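Local coordinates for isochorismatase family protein family (Burkholderia thailandensis, PDB 3TXY) that is of unknown function but adopts the isochorismatase-like alpha/beta fold, with a possible hydrolase activity, at residues A[8-13]-A[153-158]; A[39-44]-A[158-163]; A[129-134]-A[141-146]. All blocks are in the same frame, centred on the assembly; numbering follows the deposited sequence.

Interaction 1. Residues A[8-13]-A[153-158]; sequences PTLNPT and NVVVVS
L10 and V155 make the tight end of this contact. The two side chains cross at about a right angle, and the meeting is methyl on methyl: L10 CD2 sits 3.7 Å from V155 CG2. The leucine CG sits beside the backbone N, and its chi2 of 180° sends CD1 out anti to CA, leaving CD2 as the branch turned to V155. V155 has the largest area buried across this contact (58 Å²), since both methyls are used. CG2, which lies opposite the carbonyl carbon, takes the leucine, while CG1 turns to the ring of P8, more loosely, with P8 CB 4.3 Å from V155 CG1. P8 and L10 also lean on A192 of helix 186-194, so this end is closed off as an apolar layer.

The other end is polar and loose. N11 ND2 and N153 ND2 stand 3.5 Å apart with their amide planes turned 51° against each other; both are donors, so no bond joins them. D128 ties the two residues together instead, one carboxylate oxygen taking the backbone N of N11 and the other taking N153 ND2. N153 OD1 accepts from the backbone N of K74 of the second subunit, which puts this edge at the dimer interface while N11 faces solvent. The lead-in to strand 14-19 thus runs back obliquely over a strand of the parallel sheet, against one face of an isochorismatase-like alpha/beta/alpha sandwich.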
loop_
_atom_site.group_PDB
_atom_site.type_symbol
_atom_site.label_atom_id
_atom_site.label_comp_id
_atom_site.label_asym_id
_atom_site.label_seq_id
_atom_site.Cartn_x
_atom_site.Cartn_y
_atom_site.Cartn_z
ATOM N N PRO A 8 -0.607 -17.194 15.639
ATOM C CA PRO A 8 -1.628 -16.267 15.172
ATOM C C PRO A 8 -3.020 -16.854 15.310
ATOM O O PRO A 8 -3.183 -18.077 15.369
ATOM C CB PRO A 8 -1.275 -16.092 13.693
ATOM C CG PRO A 8 -0.635 -17.382 13.318
ATOM C CD PRO A 8 0.172 -17.755 14.526
ATOM N N THR A 9 -4.013 -15.983 15.376
ATOM C CA THR A 9 -5.395 -16.407 15.343
ATOM C C THR A 9 -5.842 -16.517 13.894
ATOM O O THR A 9 -5.711 -15.544 13.127
ATOM C CB THR A 9 -6.315 -15.394 16.032
ATOM O OG1 THR A 9 -5.903 -15.213 17.393
ATOM C CG2 THR A 9 -7.748 -15.895 15.992
ATOM N N LEU A 10 -6.364 -17.693 13.527
ATOM C CA LEU A 10 -6.827 -17.935 12.168
ATOM C C LEU A 10 -8.216 -18.544 12.151
ATOM O O LEU A 10 -8.466 -19.548 12.835
ATOM C CB LEU A 10 -5.888 -18.910 11.436
ATOM C CG LEU A 10 -4.520 -18.461 10.937
ATOM C CD1 LEU A 10 -3.876 -19.669 10.284
ATOM C CD2 LEU A 10 -4.653 -17.305 9.961
ATOM N N ASN A 11 -9.100 -17.980 11.326
ATOM C CA ASN A 11 -10.358 -18.646 10.978
ATOM C C ASN A 11 -10.093 -19.842 10.061
ATOM O O ASN A 11 -9.062 -19.868 9.380
ATOM C CB ASN A 11 -11.295 -17.647 10.300
ATOM C CG ASN A 11 -11.715 -16.547 11.234
ATOM O OD1 ASN A 11 -12.379 -16.819 12.239
ATOM N ND2 ASN A 11 -11.335 -15.306 10.929
ATOM N N PRO A 12 -11.007 -20.841 10.032
ATOM C CA PRO A 12 -10.822 -21.999 9.141
ATOM C C PRO A 12 -10.793 -21.654 7.653
ATOM O O PRO A 12 -10.229 -22.392 6.846
ATOM C CB PRO A 12 -12.049 -22.876 9.419
ATOM C CG PRO A 12 -12.624 -22.388 10.690
ATOM C CD PRO A 12 -12.228 -20.949 10.847
ATOM N N THR A 13 -11.464 -20.557 7.323
ATOM C CA THR A 13 -11.617 -20.042 5.971
ATOM C C THR A 13 -10.382 -19.222 5.593
ATOM O O THR A 13 -10.434 -17.987 5.487
ATOM C CB THR A 13 -12.908 -19.199 5.915
ATOM O OG1 THR A 13 -12.982 -18.307 7.056
ATOM C CG2 THR A 13 -14.106 -20.121 5.936
ATOM N N ASN A 153 -8.480 -10.742 7.164
ATOM C CA ASN A 153 -7.502 -10.934 8.244
ATOM C C ASN A 153 -6.190 -11.374 7.598
ATOM O O ASN A 153 -6.135 -12.417 6.926
ATOM C CB ASN A 153 -7.971 -11.967 9.244
ATOM C CG ASN A 153 -9.280 -11.585 9.878
ATOM O OD1 ASN A 153 -9.347 -10.634 10.672
ATOM N ND2 ASN A 153 -10.335 -12.310 9.526
ATOM N N VAL A 154 -5.159 -10.549 7.750
ATOM C CA VAL A 154 -3.868 -10.789 7.096
ATOM C C VAL A 154 -2.831 -11.293 8.105
ATOM O O VAL A 154 -2.662 -10.719 9.184
ATOM C CB VAL A 154 -3.315 -9.513 6.442
ATOM C CG1 VAL A 154 -1.957 -9.780 5.781
ATOM C CG2 VAL A 154 -4.307 -8.916 5.435
ATOM N N VAL A 155 -2.133 -12.360 7.729
ATOM C CA VAL A 155 -1.006 -12.872 8.475
ATOM C C VAL A 155 0.193 -12.875 7.530
ATOM O O VAL A 155 0.133 -13.451 6.426
ATOM C CB VAL A 155 -1.275 -14.300 8.996
ATOM C CG1 VAL A 155 -0.081 -14.820 9.803
ATOM C CG2 VAL A 155 -2.558 -14.308 9.824
ATOM N N VAL A 156 1.283 -12.248 7.956
ATOM C CA VAL A 156 2.532 -12.260 7.195
ATOM C C VAL A 156 3.562 -13.193 7.854
ATOM O O VAL A 156 3.780 -13.145 9.060
ATOM C CB VAL A 156 3.114 -10.855 7.033
ATOM C CG1 VAL A 156 4.320 -10.886 6.115
ATOM C CG2 VAL A 156 2.052 -9.937 6.460
ATOM N N VAL A 157 4.177 -14.043 7.034
ATOM C CA VAL A 157 5.068 -15.089 7.519
ATOM C C VAL A 157 6.507 -14.587 7.493
ATOM O O VAL A 157 7.142 -14.514 6.431
ATOM C CB VAL A 157 4.946 -16.393 6.686
ATOM C CG1 VAL A 157 5.875 -17.467 7.236
ATOM C CG2 VAL A 157 3.492 -16.884 6.668
ATOM N N SER A 158 7.029 -14.288 8.684
ATOM C CA SER A 158 8.295 -13.597 8.821
ATOM C C SER A 158 9.476 -14.329 8.190
ATOM O O SER A 158 10.369 -13.697 7.589
ATOM C CB SER A 158 8.589 -13.296 10.302
ATOM O OG SER A 158 8.611 -14.468 11.065
#

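Interaction 2. Residues A[39-44]-A[158-163]; sequences VAKTAE and SDAVST
K41, D159 and A160 carry this contact, where helix 35-51 of the alpha/beta/alpha sandwich packs against the corner that breaks strand 153-162. The backbones come close, with K41 CA 5.9 Å from A160 CA, and no hydrogen bond spans the gap; across these segments the contact is mainly aliphatic carbon on the turn.

K41 does most of the work. Its CG stands anti to the backbone N (chi1 -153°), and the chain then bends at chi2 and chi3 instead of extending, so the methylenes wrap along the corner. K41 CB rests 3.9 Å from the CB of A160, whose small methyl points at the helix and allows this close approach. One carbon further on, K41 CG lies over the peptide oxygen of D159, the distance from CG to D159 O being 3.7 Å. From the next position of the helix, T42 OG1 touches the same alanine methyl and is also hydrogen-bonded with V38 O and with T132 OG1 of the adjoining strand.

D159 begins off to one side, but its end comes nearer, OD2 standing 3.9 Å from K41 CD. OD1 is taken by the backbone N of A186, at the start of helix 186-194, which helps fix the rotation of the carboxylate. OD2 faces K41 but too far for a salt bridge, so the attraction is probably modest. The ammonium also has E44, one helical turn on, as a long ion-pair partner at 3.8 Å from K41 NZ to E44 OE1. At the aspartate, the gap between K41 NZ and D159 OD2 is 4.2 Å.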
loop_
_atom_site.group_PDB
_atom_site.type_symbol
_atom_site.label_atom_id
_atom_site.label_comp_id
_atom_site.label_asym_id
_atom_site.label_seq_id
_atom_site.Cartn_x
_atom_site.Cartn_y
_atom_site.Cartn_z
ATOM N N VAL A 39 11.090 -19.850 -1.028
ATOM C CA VAL A 39 10.436 -20.870 -1.848
ATOM C C VAL A 39 10.193 -22.143 -1.035
ATOM O O VAL A 39 9.086 -22.667 -1.016
ATOM C CB VAL A 39 11.245 -21.181 -3.132
ATOM C CG1 VAL A 39 10.672 -22.410 -3.856
ATOM C CG2 VAL A 39 11.250 -19.970 -4.060
ATOM N N ALA A 40 11.215 -22.614 -0.326
ATOM C CA ALA A 40 11.098 -23.876 0.435
ATOM C C ALA A 40 10.038 -23.772 1.518
ATOM O O ALA A 40 9.208 -24.662 1.687
ATOM C CB ALA A 40 12.430 -24.243 1.063
ATOM N N LYS A 41 10.076 -22.667 2.256
ATOM C CA LYS A 41 9.138 -22.453 3.358
ATOM C C LYS A 41 7.717 -22.395 2.847
ATOM O O LYS A 41 6.780 -22.916 3.468
ATOM C CB LYS A 41 9.450 -21.127 4.008
ATOM C CG LYS A 41 9.069 -21.054 5.444
ATOM C CD LYS A 41 10.194 -21.622 6.276
ATOM C CE LYS A 41 9.785 -22.903 6.929
ATOM N NZ LYS A 41 10.924 -23.306 7.802
ATOM N N THR A 42 7.550 -21.736 1.705
ATOM C CA THR A 42 6.235 -21.570 1.102
ATOM C C THR A 42 5.675 -22.928 0.661
ATOM O O THR A 42 4.500 -23.225 0.894
ATOM C CB THR A 42 6.302 -20.601 -0.094
ATOM O OG1 THR A 42 6.673 -19.290 0.383
ATOM C CG2 THR A 42 4.960 -20.515 -0.791
ATOM N N ALA A 43 6.518 -23.749 0.044
ATOM C CA ALA A 43 6.106 -25.091 -0.354
ATOM C C ALA A 43 5.641 -25.920 0.854
ATOM O O ALA A 43 4.610 -26.583 0.788
ATOM C CB ALA A 43 7.228 -25.798 -1.099
ATOM N N GLU A 44 6.378 -25.842 1.957
ATOM C CA GLU A 44 6.023 -26.559 3.186
ATOM C C GLU A 44 4.669 -26.123 3.694
ATOM O O GLU A 44 3.843 -26.942 4.083
ATOM C CB GLU A 44 7.052 -26.320 4.298
ATOM C CG GLU A 44 8.410 -26.983 4.114
ATOM C CD GLU A 44 9.433 -26.460 5.122
ATOM O OE1 GLU A 44 9.045 -26.195 6.288
ATOM O OE2 GLU A 44 10.617 -26.277 4.741
ATOM N N SER A 158 7.029 -14.288 8.684
ATOM C CA SER A 158 8.295 -13.597 8.821
ATOM C C SER A 158 9.476 -14.329 8.190
ATOM O O SER A 158 10.369 -13.697 7.589
ATOM C CB SER A 158 8.589 -13.296 10.302
ATOM O OG SER A 158 8.611 -14.468 11.065
ATOM N N ASP A 159 9.477 -15.655 8.295
ATOM C CA ASP A 159 10.553 -16.446 7.697
ATOM C C ASP A 159 10.225 -16.942 6.293
ATOM O O ASP A 159 10.905 -17.831 5.766
ATOM C CB ASP A 159 11.010 -17.577 8.636
ATOM C CG ASP A 159 9.894 -18.493 9.076
ATOM O OD1 ASP A 159 8.704 -18.167 8.918
ATOM O OD2 ASP A 159 10.235 -19.582 9.612
ATOM N N ALA A 160 9.192 -16.354 5.675
ATOM C CA ALA A 160 8.917 -16.593 4.262
ATOM C C ALA A 160 8.613 -15.309 3.504
ATOM O O ALA A 160 7.942 -15.356 2.473
ATOM C CB ALA A 160 7.786 -17.610 4.097
ATOM N N VAL A 161 9.100 -14.180 4.016
ATOM C CA VAL A 161 9.178 -12.925 3.280
ATOM C C VAL A 161 10.603 -12.375 3.422
ATOM O O VAL A 161 11.173 -12.389 4.527
ATOM C CB VAL A 161 8.127 -11.871 3.730
ATOM C CG1 VAL A 161 6.709 -12.403 3.496
ATOM C CG2 VAL A 161 8.306 -11.434 5.193
ATOM N N SER A 162 11.170 -11.906 2.307
ATOM C CA SER A 162 12.505 -11.313 2.308
ATOM C C SER A 162 12.547 -10.058 1.456
ATOM O O SER A 162 11.677 -9.815 0.610
ATOM C CB SER A 162 13.559 -12.329 1.859
ATOM O OG SER A 162 13.637 -13.399 2.778
ATOM N N THR A 163 13.565 -9.253 1.703
ATOM C CA THR A 163 13.676 -7.945 1.071
ATOM C C THR A 163 15.143 -7.510 0.977
ATOM O O THR A 163 16.042 -8.337 1.148
ATOM C CB THR A 163 12.755 -6.925 1.782
ATOM O OG1 THR A 163 12.684 -5.725 1.018
ATOM C CG2 THR A 163 13.186 -6.619 3.233
#

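Interaction 3. Residues A[129-134]-A[141-146]; sequences IVLTGI and ESTARE
Helix 141-146 runs back past strand 129-134 at a slant, roughly antiparallel to it, with L131 and A144 as the nearest pair, their CA atoms 7.7 Å apart. The two belong to one beta-alpha-beta crossover: the chain leaves strand 128-134, climbs helix 136-149 and returns to the sheet as strand 153-162. No hydrogen bond passes between the segments; the contact is made by side chains, with one approach to the helix backbone.

L131 carries the contact. Its chi1 of -141° is well off a staggered position, and the branch ends up straddling the helix surface. CD2 lies against A144, 3.8 Å from A144 CB and equally near its CA, which means it touches the backbone itself where the side chain is only a methyl. CD1 takes the other side, meeting T143 CG2 at 4.0 Å as the two side chains pass at a slant. T143 splits its functions: the methyl, anti to the backbone N, faces the leucine, while OG1 bonds to G139 O and to the backbone N of A111. By its sequence motif, G139 appears to take the position of the nucleophilic cysteine usual in cysteine hydrolases of this family.

On the flank away from the strand, R145 grips E141 side-on, NE and NH2 both reaching OE2 (R145 NH2 to E141 OE2 2.9 Å), with that oxygen in the guanidinium plane. This probably steadies the arginine for its bonds to the second subunit, NH2 to N137 O and NH1 to S142 OG of that chain.

In the sheet, strand 128-134 lies between strands 14-19 and 153-162, and L131 touches V17 and V154 there; outward, E141 and R145 pack on I176 of helix 166-180.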
loop_
_atom_site.group_PDB
_atom_site.type_symbol
_atom_site.label_atom_id
_atom_site.label_comp_id
_atom_site.label_asym_id
_atom_site.label_seq_id
_atom_site.Cartn_x
_atom_site.Cartn_y
_atom_site.Cartn_z
ATOM N N ILE A 129 -5.993 -14.401 4.983
ATOM C CA ILE A 129 -4.886 -14.749 4.085
ATOM C C ILE A 129 -3.567 -14.841 4.841
ATOM O O ILE A 129 -3.271 -14.027 5.722
ATOM C CB ILE A 129 -4.764 -13.855 2.816
ATOM C CG1 ILE A 129 -4.341 -12.417 3.126
ATOM C CG2 ILE A 129 -6.064 -13.858 2.018
ATOM C CD1 ILE A 129 -4.056 -11.608 1.857
ATOM N N VAL A 130 -2.802 -15.873 4.499
ATOM C CA VAL A 130 -1.449 -16.056 4.978
ATOM C C VAL A 130 -0.532 -15.721 3.811
ATOM O O VAL A 130 -0.590 -16.345 2.753
ATOM C CB VAL A 130 -1.230 -17.479 5.525
ATOM C CG1 VAL A 130 0.258 -17.737 5.791
ATOM C CG2 VAL A 130 -2.084 -17.660 6.783
ATOM N N LEU A 131 0.312 -14.711 4.029
ATOM C CA LEU A 131 1.121 -14.108 2.989
ATOM C C LEU A 131 2.601 -14.470 3.100
ATOM O O LEU A 131 3.214 -14.365 4.162
ATOM C CB LEU A 131 0.931 -12.598 3.075
ATOM C CG LEU A 131 0.823 -11.671 1.889
ATOM C CD1 LEU A 131 0.075 -12.201 0.666
ATOM C CD2 LEU A 131 0.157 -10.379 2.403
ATOM N N THR A 132 3.150 -14.944 1.983
ATOM C CA THR A 132 4.580 -15.140 1.826
ATOM C C THR A 132 5.043 -14.461 0.546
ATOM O O THR A 132 4.230 -14.067 -0.297
ATOM C CB THR A 132 4.960 -16.638 1.762
ATOM O OG1 THR A 132 4.738 -17.161 0.441
ATOM C CG2 THR A 132 4.172 -17.441 2.757
ATOM N N GLY A 133 6.353 -14.347 0.395
ATOM C CA GLY A 133 6.971 -13.965 -0.877
ATOM C C GLY A 133 7.990 -12.831 -0.828
ATOM O O GLY A 133 8.544 -12.514 0.224
ATOM N N ILE A 134 8.236 -12.242 -2.004
ATOM C CA ILE A 134 9.318 -11.297 -2.230
ATOM C C ILE A 134 8.747 -10.109 -3.033
ATOM O O ILE A 134 7.955 -10.358 -3.948
ATOM C CB ILE A 134 10.448 -11.962 -3.082
ATOM C CG1 ILE A 134 10.917 -13.290 -2.462
ATOM C CG2 ILE A 134 11.590 -10.982 -3.305
ATOM C CD1 ILE A 134 11.602 -14.192 -3.480
ATOM N N GLU A 141 3.960 -6.159 0.849
ATOM C CA GLU A 141 3.330 -5.093 1.636
ATOM C C GLU A 141 2.131 -4.457 0.932
ATOM O O GLU A 141 1.105 -4.191 1.557
ATOM C CB GLU A 141 4.344 -4.023 2.010
ATOM C CG GLU A 141 3.731 -2.879 2.814
ATOM C CD GLU A 141 4.773 -2.030 3.507
ATOM O OE1 GLU A 141 5.915 -2.519 3.697
ATOM O OE2 GLU A 141 4.444 -0.872 3.866
ATOM N N SER A 142 2.253 -4.187 -0.370
ATOM C CA SER A 142 1.141 -3.595 -1.125
ATOM C C SER A 142 -0.082 -4.515 -1.113
ATOM O O SER A 142 -1.224 -4.052 -0.976
ATOM C CB SER A 142 1.552 -3.289 -2.559
ATOM O OG SER A 142 2.326 -2.097 -2.644
ATOM N N THR A 143 0.158 -5.818 -1.240
ATOM C CA THR A 143 -0.927 -6.787 -1.170
ATOM C C THR A 143 -1.529 -6.803 0.239
ATOM O O THR A 143 -2.766 -6.832 0.392
ATOM C CB THR A 143 -0.417 -8.202 -1.551
ATOM O OG1 THR A 143 0.174 -8.159 -2.866
ATOM C CG2 THR A 143 -1.566 -9.217 -1.515
ATOM N N ALA A 144 -0.657 -6.770 1.253
ATOM C CA ALA A 144 -1.070 -6.761 2.662
ATOM C C ALA A 144 -1.937 -5.524 2.982
ATOM O O ALA A 144 -3.018 -5.634 3.574
ATOM C CB ALA A 144 0.159 -6.796 3.571
ATOM N N ARG A 145 -1.452 -4.356 2.577
ATOM C CA ARG A 145 -2.199 -3.124 2.766
ATOM C C ARG A 145 -3.584 -3.149 2.115
ATOM O O ARG A 145 -4.576 -2.772 2.720
ATOM C CB ARG A 145 -1.397 -1.959 2.207
ATOM C CG ARG A 145 -0.252 -1.542 3.116
ATOM C CD ARG A 145 0.529 -0.397 2.476
ATOM N NE ARG A 145 1.673 0.025 3.280
ATOM C CZ ARG A 145 1.757 1.145 3.998
ATOM N NH1 ARG A 145 0.763 2.025 4.032
ATOM N NH2 ARG A 145 2.874 1.385 4.674
ATOM N N GLU A 146 -3.646 -3.603 0.870
ATOM C CA GLU A 146 -4.908 -3.656 0.160
ATOM C C GLU A 146 -5.845 -4.717 0.744
ATOM O O GLU A 146 -7.042 -4.510 0.798
ATOM C CB GLU A 146 -4.668 -3.881 -1.338
ATOM C CG GLU A 146 -5.955 -3.829 -2.140
ATOM C CD GLU A 146 -5.769 -3.462 -3.614
ATOM O OE1 GLU A 146 -6.805 -3.305 -4.282
ATOM O OE2 GLU A 146 -4.628 -3.328 -4.114
#

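All three contacts gather round two neighbouring strands of one parallel sheet, 128-134 and 153-162. Interactions 1 and 2 share strand 153-162 and the residue S158, one using its first half and the other its corner, with centres about 15 Å apart. Interaction 3 uses strand 128-134, its centre about 11 Å from that of interaction 1 and 12 Å from that of interaction 2. Backbone ladders tie them: V155 O is 2.7 Å from L131 N, and A160 O 2.8 Å from G133 N. The segments come in the order 8-13, 39-44, 129-134, 141-146, 153-158, 158-163, so interactions 1 and 2 cross and both span interaction 3. Sequence-distant segments thus meet at these strands, and interactions 1 and 3 also reach the second subunit.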